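Local coordinates for protein adenosine deaminase 1 (Arthrobacter aurescens, PDB 3RYS) that probably catalyses the zinc-dependent hydrolytic deamination of adenine to hypoxanthine, a step in purine salvage and nitrogen catabolism, at residues R96-M101 against F132-L137; D81-Y86 against N123-S128; E203-Y208 against G224-E229. All blocks are in the same frame, centred on the assembly; numbering follows the deposited sequence.

Interaction 1: R96-M101 against F132-L137; sequences RHAEIM and FGVSTL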
loop_
_atom_site.group_PDB
_atom_site.type_symbol
_atom_site.label_atom_id
_atom_site.label_comp_id
_atom_site.label_asym_id
_atom_site.label_seq_id
_atom_site.Cartn_x
_atom_site.Cartn_y
_atom_site.Cartn_z
ATOM N N ARG A 96 9.351 3.267 -9.712
ATOM C CA ARG A 96 9.300 3.078 -11.157
ATOM C C ARG A 96 7.966 2.465 -11.567
ATOM O O ARG A 96 7.514 2.610 -12.706
ATOM C CB ARG A 96 10.451 2.179 -11.598
ATOM C CG ARG A 96 11.808 2.808 -11.386
ATOM C CD ARG A 96 11.984 3.967 -12.344
ATOM N NE ARG A 96 12.036 3.491 -13.721
ATOM C CZ ARG A 96 11.526 4.143 -14.759
ATOM N NH1 ARG A 96 10.917 5.307 -14.575
ATOM N NH2 ARG A 96 11.619 3.628 -15.979
ATOM N N HIS A 97 7.340 1.788 -10.613
ATOM C CA HIS A 97 6.062 1.132 -10.821
ATOM C C HIS A 97 5.289 1.171 -9.509
ATOM O O HIS A 97 5.839 0.882 -8.440
ATOM C CB HIS A 97 6.285 -0.313 -11.265
ATOM C CG HIS A 97 5.021 -1.072 -11.525
ATOM N ND1 HIS A 97 4.432 -1.885 -10.580
ATOM C CD2 HIS A 97 4.244 -1.157 -12.630
ATOM C CE1 HIS A 97 3.342 -2.430 -11.090
ATOM N NE2 HIS A 97 3.206 -2.004 -12.332
ATOM N N ALA A 98 4.014 1.533 -9.591
ATOM C CA ALA A 98 3.197 1.692 -8.400
ATOM C C ALA A 98 1.875 0.959 -8.546
ATOM O O ALA A 98 1.118 1.213 -9.484
ATOM C CB ALA A 98 2.963 3.166 -8.120
ATOM N N GLU A 99 1.604 0.037 -7.628
ATOM C CA GLU A 99 0.316 -0.643 -7.610
ATOM C C GLU A 99 -0.509 -0.114 -6.443
ATOM O O GLU A 99 -0.231 -0.400 -5.279
ATOM C CB GLU A 99 0.491 -2.163 -7.586
ATOM C CG GLU A 99 1.022 -2.693 -8.916
ATOM C CD GLU A 99 1.268 -4.189 -8.931
ATOM O OE1 GLU A 99 0.607 -4.918 -8.161
ATOM O OE2 GLU A 99 2.119 -4.631 -9.730
ATOM N N ILE A 100 -1.523 0.673 -6.781
ATOM C CA ILE A 100 -2.152 1.581 -5.832
ATOM C C ILE A 100 -3.511 1.109 -5.336
ATOM O O ILE A 100 -4.398 0.774 -6.121
ATOM C CB ILE A 100 -2.300 2.971 -6.469
ATOM C CG1 ILE A 100 -0.923 3.499 -6.880
ATOM C CG2 ILE A 100 -2.990 3.933 -5.517
ATOM C CD1 ILE A 100 -0.965 4.557 -7.961
ATOM N N MET A 101 -3.670 1.093 -4.019
ATOM C CA MET A 101 -4.947 0.738 -3.415
ATOM C C MET A 101 -5.860 1.944 -3.219
ATOM O O MET A 101 -5.418 3.092 -3.120
ATOM C CB MET A 101 -4.748 0.008 -2.086
ATOM C CG MET A 101 -4.795 -1.503 -2.204
ATOM S SD MET A 101 -4.473 -2.324 -0.632
ATOM C CE MET A 101 -2.691 -2.208 -0.551
ATOM N N PHE A 132 5.000 11.084 -15.262
ATOM C CA PHE A 132 5.886 10.875 -14.129
ATOM C C PHE A 132 6.834 9.702 -14.351
ATOM O O PHE A 132 7.752 9.485 -13.564
ATOM C CB PHE A 132 5.070 10.678 -12.846
ATOM C CG PHE A 132 4.074 11.782 -12.581
ATOM C CD1 PHE A 132 4.500 13.053 -12.231
ATOM C CD2 PHE A 132 2.709 11.544 -12.678
ATOM C CE1 PHE A 132 3.585 14.063 -11.988
ATOM C CE2 PHE A 132 1.790 12.550 -12.431
ATOM C CZ PHE A 132 2.227 13.808 -12.087
ATOM N N GLY A 133 6.611 8.954 -15.426
ATOM C CA GLY A 133 7.430 7.794 -15.724
ATOM C C GLY A 133 7.183 6.640 -14.770
ATOM O O GLY A 133 8.098 5.879 -14.451
ATOM N N VAL A 134 5.940 6.502 -14.318
ATOM C CA VAL A 134 5.579 5.437 -13.394
ATOM C C VAL A 134 4.472 4.554 -13.961
ATOM O O VAL A 134 3.372 5.033 -14.239
ATOM C CB VAL A 134 5.101 6.012 -12.050
ATOM C CG1 VAL A 134 4.588 4.906 -11.151
ATOM C CG2 VAL A 134 6.220 6.784 -11.368
ATOM N N SER A 135 4.767 3.267 -14.133
ATOM C CA SER A 135 3.748 2.283 -14.494
ATOM C C SER A 135 2.792 2.120 -13.325
ATOM O O SER A 135 3.218 2.143 -12.172
ATOM C CB SER A 135 4.393 0.932 -14.794
ATOM O OG SER A 135 5.187 0.987 -15.958
ATOM N N THR A 136 1.507 1.939 -13.604
ATOM C CA THR A 136 0.534 1.877 -12.517
ATOM C C THR A 136 -0.562 0.833 -12.693
ATOM O O THR A 136 -0.997 0.553 -13.808
ATOM C CB THR A 136 -0.134 3.243 -12.282
ATOM O OG1 THR A 136 -0.819 3.653 -13.472
ATOM C CG2 THR A 136 0.906 4.284 -11.902
ATOM N N LEU A 137 -0.994 0.263 -11.569
ATOM C CA LEU A 137 -2.171 -0.597 -11.526
ATOM C C LEU A 137 -3.108 -0.118 -10.417
ATOM O O LEU A 137 -2.660 0.294 -9.343
ATOM C CB LEU A 137 -1.786 -2.065 -11.306
ATOM C CG LEU A 137 -1.311 -2.875 -12.520
ATOM C CD1 LEU A 137 -2.187 -2.621 -13.752
ATOM C CD2 LEU A 137 0.145 -2.593 -12.837
#

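Interaction 2: D81-Y86 against N123-S128; sequences DMTRAY and NALATS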
loop_
_atom_site.group_PDB
_atom_site.type_symbol
_atom_site.label_atom_id
_atom_site.label_comp_id
_atom_site.label_asym_id
_atom_site.label_seq_id
_atom_site.Cartn_x
_atom_site.Cartn_y
_atom_site.Cartn_z
ATOM N N ASP A 81 -6.118 15.183 -8.373
ATOM C CA ASP A 81 -5.102 15.962 -7.678
ATOM C C ASP A 81 -4.333 15.123 -6.660
ATOM O O ASP A 81 -3.107 15.177 -6.607
ATOM C CB ASP A 81 -5.737 17.168 -6.983
ATOM C CG ASP A 81 -6.091 18.280 -7.953
ATOM O OD1 ASP A 81 -5.663 18.207 -9.122
ATOM O OD2 ASP A 81 -6.788 19.231 -7.542
ATOM N N MET A 82 -5.053 14.347 -5.855
ATOM C CA MET A 82 -4.422 13.551 -4.807
ATOM C C MET A 82 -3.500 12.499 -5.392
ATOM O O MET A 82 -2.404 12.259 -4.877
ATOM C CB MET A 82 -5.476 12.872 -3.933
ATOM C CG MET A 82 -4.933 11.730 -3.092
ATOM S SD MET A 82 -6.234 10.903 -2.157
ATOM C CE MET A 82 -7.225 10.232 -3.484
ATOM N N THR A 83 -3.957 11.875 -6.475
ATOM C CA THR A 83 -3.221 10.799 -7.116
ATOM C C THR A 83 -1.952 11.337 -7.770
ATOM O O THR A 83 -0.890 10.717 -7.691
ATOM C CB THR A 83 -4.084 10.088 -8.172
ATOM O OG1 THR A 83 -5.353 9.739 -7.602
ATOM C CG2 THR A 83 -3.388 8.830 -8.679
ATOM N N ARG A 84 -2.064 12.500 -8.400
ATOM C CA ARG A 84 -0.930 13.106 -9.083
ATOM C C ARG A 84 0.126 13.591 -8.106
ATOM O O ARG A 84 1.316 13.571 -8.412
ATOM C CB ARG A 84 -1.392 14.251 -9.992
ATOM C CG ARG A 84 -1.850 13.768 -11.356
ATOM C CD ARG A 84 -2.578 14.828 -12.172
ATOM N NE ARG A 84 -2.938 14.284 -13.480
ATOM C CZ ARG A 84 -3.881 14.780 -14.276
ATOM N NH1 ARG A 84 -4.575 15.848 -13.906
ATOM N NH2 ARG A 84 -4.128 14.202 -15.447
ATOM N N ALA A 85 -0.312 14.023 -6.931
ATOM C CA ALA A 85 0.607 14.528 -5.924
ATOM C C ALA A 85 1.464 13.387 -5.399
ATOM O O ALA A 85 2.618 13.585 -5.031
ATOM C CB ALA A 85 -0.156 15.201 -4.786
ATOM N N TYR A 86 0.887 12.190 -5.362
ATOM C CA TYR A 86 1.631 11.008 -4.959
ATOM C C TYR A 86 2.560 10.541 -6.074
ATOM O O TYR A 86 3.737 10.292 -5.839
ATOM C CB TYR A 86 0.700 9.859 -4.558
ATOM C CG TYR A 86 1.400 8.522 -4.635
ATOM C CD1 TYR A 86 2.332 8.151 -3.675
ATOM C CD2 TYR A 86 1.164 7.653 -5.690
ATOM C CE1 TYR A 86 2.995 6.944 -3.755
ATOM C CE2 TYR A 86 1.817 6.448 -5.777
ATOM C CZ TYR A 86 2.734 6.093 -4.807
ATOM O OH TYR A 86 3.389 4.884 -4.896
ATOM N N ASN A 123 -8.019 8.645 -14.133
ATOM C CA ASN A 123 -7.602 9.724 -15.019
ATOM C C ASN A 123 -6.178 10.172 -14.722
ATOM O O ASN A 123 -5.427 10.526 -15.632
ATOM C CB ASN A 123 -8.572 10.905 -14.935
ATOM C CG ASN A 123 -9.942 10.583 -15.530
ATOM O OD1 ASN A 123 -10.086 9.642 -16.315
ATOM N ND2 ASN A 123 -10.953 11.364 -15.155
ATOM N N ALA A 124 -5.809 10.148 -13.446
ATOM C CA ALA A 124 -4.441 10.454 -13.055
ATOM C C ALA A 124 -3.499 9.315 -13.437
ATOM O O ALA A 124 -2.355 9.553 -13.815
ATOM C CB ALA A 124 -4.359 10.740 -11.569
ATOM N N LEU A 125 -3.992 8.084 -13.351
ATOM C CA LEU A 125 -3.167 6.903 -13.608
ATOM C C LEU A 125 -2.915 6.664 -15.088
ATOM O O LEU A 125 -1.822 6.252 -15.482
ATOM C CB LEU A 125 -3.813 5.651 -13.008
ATOM C CG LEU A 125 -4.030 5.648 -11.497
ATOM C CD1 LEU A 125 -4.624 4.326 -11.072
ATOM C CD2 LEU A 125 -2.723 5.918 -10.765
ATOM N N ALA A 126 -3.938 6.911 -15.899
ATOM C CA ALA A 126 -3.873 6.668 -17.340
ATOM C C ALA A 126 -2.784 7.496 -18.012
ATOM O O ALA A 126 -2.476 7.308 -19.188
ATOM C CB ALA A 126 -5.226 6.956 -17.982
ATOM N N THR A 127 -2.196 8.405 -17.247
ATOM C CA THR A 127 -1.246 9.362 -17.779
ATOM C C THR A 127 0.033 9.342 -16.939
ATOM O O THR A 127 0.900 10.207 -17.076
ATOM C CB THR A 127 -1.866 10.777 -17.765
ATOM O OG1 THR A 127 -1.213 11.612 -18.726
ATOM C CG2 THR A 127 -1.762 11.397 -16.373
ATOM N N SER A 128 0.148 8.340 -16.073
ATOM C CA SER A 128 1.238 8.287 -15.104
ATOM C C SER A 128 2.598 8.015 -15.743
ATOM O O SER A 128 3.581 8.676 -15.416
ATOM C CB SER A 128 0.937 7.253 -14.016
ATOM O OG SER A 128 0.891 5.940 -14.548
#

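Interaction 3: E203-Y208 against G224-E229; sequences EGPASY and GIRCME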
loop_
_atom_site.group_PDB
_atom_site.type_symbol
_atom_site.label_atom_id
_atom_site.label_comp_id
_atom_site.label_asym_id
_atom_site.label_seq_id
_atom_site.Cartn_x
_atom_site.Cartn_y
_atom_site.Cartn_z
ATOM N N GLU A 203 -1.897 -6.665 12.633
ATOM C CA GLU A 203 -2.304 -6.817 14.023
ATOM C C GLU A 203 -2.992 -8.167 14.187
ATOM O O GLU A 203 -3.125 -8.678 15.298
ATOM C CB GLU A 203 -3.239 -5.679 14.449
ATOM C CG GLU A 203 -2.529 -4.357 14.702
ATOM C CD GLU A 203 -3.429 -3.310 15.333
ATOM O OE1 GLU A 203 -4.661 -3.510 15.344
ATOM O OE2 GLU A 203 -2.906 -2.283 15.818
ATOM N N GLY A 204 -3.430 -8.735 13.064
ATOM C CA GLY A 204 -4.000 -10.069 13.045
ATOM C C GLY A 204 -2.922 -11.135 13.161
ATOM O O GLY A 204 -1.766 -10.897 12.801
ATOM N N PRO A 205 -3.296 -12.320 13.665
ATOM C CA PRO A 205 -2.358 -13.409 13.953
ATOM C C PRO A 205 -1.894 -14.112 12.688
ATOM O O PRO A 205 -2.514 -13.968 11.633
ATOM C CB PRO A 205 -3.194 -14.391 14.788
ATOM C CG PRO A 205 -4.508 -13.728 15.025
ATOM C CD PRO A 205 -4.681 -12.704 13.956
ATOM N N ALA A 206 -0.815 -14.879 12.808
ATOM C CA ALA A 206 -0.295 -15.660 11.697
ATOM C C ALA A 206 -1.383 -16.536 11.061
ATOM O O ALA A 206 -1.296 -16.881 9.883
ATOM C CB ALA A 206 0.877 -16.506 12.158
ATOM N N SER A 207 -2.402 -16.891 11.844
ATOM C CA SER A 207 -3.520 -17.695 11.342
ATOM C C SER A 207 -4.207 -16.993 10.184
ATOM O O SER A 207 -4.644 -17.634 9.230
ATOM C CB SER A 207 -4.558 -17.949 12.441
ATOM O OG SER A 207 -3.950 -18.198 13.697
ATOM N N TYR A 208 -4.310 -15.670 10.288
ATOM C CA TYR A 208 -5.006 -14.858 9.295
ATOM C C TYR A 208 -4.281 -14.894 7.961
ATOM O O TYR A 208 -4.885 -14.706 6.910
ATOM C CB TYR A 208 -5.133 -13.414 9.781
ATOM C CG TYR A 208 -6.295 -13.175 10.717
ATOM C CD1 TYR A 208 -6.796 -14.192 11.518
ATOM C CD2 TYR A 208 -6.881 -11.920 10.814
ATOM C CE1 TYR A 208 -7.862 -13.967 12.375
ATOM C CE2 TYR A 208 -7.943 -11.687 11.666
ATOM C CZ TYR A 208 -8.429 -12.711 12.444
ATOM O OH TYR A 208 -9.488 -12.470 13.291
ATOM N N GLY A 224 2.145 -8.839 6.875
ATOM C CA GLY A 224 2.568 -10.208 7.115
ATOM C C GLY A 224 3.624 -10.405 8.191
ATOM O O GLY A 224 4.139 -11.507 8.357
ATOM N N ILE A 225 3.945 -9.353 8.936
ATOM C CA ILE A 225 5.028 -9.439 9.911
ATOM C C ILE A 225 4.750 -10.401 11.071
ATOM O O ILE A 225 5.683 -10.916 11.695
ATOM C CB ILE A 225 5.407 -8.061 10.479
ATOM C CG1 ILE A 225 4.205 -7.424 11.177
ATOM C CG2 ILE A 225 5.952 -7.157 9.376
ATOM C CD1 ILE A 225 4.583 -6.302 12.128
ATOM N N ARG A 226 3.476 -10.644 11.366
ATOM C CA ARG A 226 3.138 -11.536 12.474
ATOM C C ARG A 226 3.291 -13.011 12.109
ATOM O O ARG A 226 3.061 -13.893 12.936
ATOM C CB ARG A 226 1.745 -11.242 13.030
ATOM C CG ARG A 226 1.694 -9.988 13.887
ATOM C CD ARG A 226 0.443 -9.952 14.736
ATOM N NE ARG A 226 0.410 -11.057 15.688
ATOM C CZ ARG A 226 -0.666 -11.416 16.382
ATOM N NH1 ARG A 226 -1.807 -10.760 16.224
ATOM N NH2 ARG A 226 -0.604 -12.440 17.228
ATOM N N CYS A 227 3.702 -13.275 10.874
ATOM C CA CYS A 227 3.964 -14.639 10.445
ATOM C C CYS A 227 5.131 -15.212 11.238
ATOM O O CYS A 227 5.260 -16.426 11.384
ATOM C CB CYS A 227 4.295 -14.678 8.954
ATOM S SG CYS A 227 5.936 -14.034 8.569
ATOM N N MET A 228 5.980 -14.328 11.750
ATOM C CA MET A 228 7.163 -14.747 12.490
ATOM C C MET A 228 6.809 -15.532 13.754
ATOM O O MET A 228 7.673 -16.152 14.367
ATOM C CB MET A 228 8.025 -13.532 12.844
ATOM C CG MET A 228 8.646 -12.820 11.645
ATOM S SD MET A 228 10.020 -13.727 10.900
ATOM C CE MET A 228 9.156 -14.808 9.773
ATOM N N GLU A 229 5.538 -15.512 14.137
ATOM C CA GLU A 229 5.107 -16.186 15.356
ATOM C C GLU A 229 4.856 -17.670 15.135
ATOM O O GLU A 229 4.656 -18.429 16.085
ATOM C CB GLU A 229 3.867 -15.505 15.928
ATOM C CG GLU A 229 4.151 -14.094 16.404
ATOM C CD GLU A 229 2.896 -13.287 16.660
ATOM O OE1 GLU A 229 1.788 -13.875 16.697
ATOM O OE2 GLU A 229 3.029 -12.055 16.821
#

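Interaction 1: R96-M101 against F132-L137
H97, A98 and E99 pair with S135, T136 and L137 as neighbouring parallel strands, with 15° between their directions. Four backbone bonds join them. S135 N gives to R96 O (3.2 Å) and A98 N to S135 O (2.8 Å). L137 N then gives to A98 O (3.1 Å), and I100 N to L137 O (2.8 Å). Each carbonyl that takes a bond on strand 135-137 belongs to a residue whose own N-H also gives one, the usual parallel alternation.

L137 has the largest buried area of the contact. Its CB lies against CG of E99 at 3.7 Å, the two chains side by side and pointing the same way. Chi1 (-81°) sets CG anti to the carbonyl carbon, and chi2 (-44°) then turns CD2 to H97. CD2 stays 4.0 Å from CG of E99. At its tip, CD2 meets the edge of the H97 imidazole, with CE1 of H97 at 3.6 Å. The E99 carboxylate is held outside the pair: OE1 in a salt bridge with R220, OE2 by the backbone N of F319.

The other face is apolar where A98 CB meets V134 CG1 at 3.9 Å. Helices 76-92 and 114-125 cover it, through Y86 on A98 and L125 on I100 and T136. The guanidinium of R96 bends round near G133, and its NE pairs with E331.

E99 therefore faces strand 220-221 across the interior, while A98 and T136 face the helices. Parallel neighbours joined through intervening helices, with H97, E99, S135 and L137 on the inner face and helices packed on the outer one, are typical of a beta-alpha-beta unit in a TIM barrel.

Interaction 2: D81-Y86 against N123-S128
T83 of helix 76-92 and A124 of helix 114-125 touch in the outer helical layer of the TIM barrel. The contact is a small one between neighbouring helices, and the second helix is close to its C-terminal end here. No hydrogen bond crosses it.

The backbones come close at R84 and A124, whose CA atoms are 5.9 Å apart. The small side chain of A124 is consistent with so close an approach. Its methyl points at the other helix and meets CB of T83 at 3.5 Å. The CG2 methyl of T83 is anti to the backbone N (chi1 -50° for OG1). It therefore lies against A124 CB and also reaches CD2 of L125 at 3.6 Å, the T83 and L125 side chains crossing at about a right angle. OG1 of T83 turns back to its own helix and bonds to the carbonyl of F79. L125 goes on inward to I100, T136 and L138 of the sheet.

R84 also touches A124. Its CG is 3.9 Å from A124 CB, and the extended chain carries the guanidinium alongside N123, A124 and T127. The polar end of T127 is held by D131, through OG1. Its CG2 methyl meets the R84 guanidinium at the edge, in plane, 3.8 Å from NH2.

Interaction 3: E203-Y208 against G224-E229
R226 leaves its backbone with CG anti to the carbonyl carbon (chi1 -76°) and then folds at chi3 (63°), which lays its guanidinium across E203, G204 and P205. NH1 gives a hydrogen bond to E203 O at 2.6 Å. The oxygen lies in the guanidinium plane, but the donor sits about 50° above the carbonyl plane, so the bond does not follow a lone pair. The aliphatic part of the arginine passes G204 O, with CB 3.5 Å away. One face of the guanidinium is covered by P205, whose CA lies 3.5 Å above the plane, over its centre.

E229, one turn on in the same 3-10 segment, holds the group from another edge. It takes NE on OE2 at 3.0 Å and NH2 on OE1 at 2.8 Å, a side-on, two-nitrogen salt bridge. Beside this, A206 CB rests 3.5 Å from R226 O and also touches C227 CA, at 4.0 Å. Thus the start of helix 206-214 packs on the backbone of the 3-10 segment.

E203 directly follows E202, the predicted proton donor, and G224 directly follows H223, which binds adenine. The other end of E203 is tied to the backbone N of L59, and E174 takes the backbone N-H groups of E203 and G204. A methionine in place of R226 would probably leave E203 O without this donor and the E229 carboxylate without its cation, so that E229 could turn more freely.

All three guanidinium nitrogens are used. Three bonds and the P205 face limit how the guanidinium can turn. R226 joins two segments that directly follow adenine-binding residues, E202 and H223. Its charge is balanced within its own segment, while NH1 is spent on a backbone carbonyl of the other.

Interactions 1 and 2 adjoin, with centres 10 Å apart. Strand 95-102 follows helix 76-92, and strand 135-143 comes after helix 114-125, so their segments alternate. S128 OG bridges the two, probably by hydrogen bonds to V134 O and T136 OG1, while L125 packs on I100. Together they join sheet and outer helices on one flank of the barrel. Interaction 3 comes later, on the opposite side of the chain's centre, about 28 Å from interaction 1 and 33 Å from interaction 2 between centres. It joins the start of helix 206-214, after strand 195-200, to the 3-10 segment after strand 220-221. Zinc and adenine are bound at the ends of several barrel strands, including 275-277 of the second sheet.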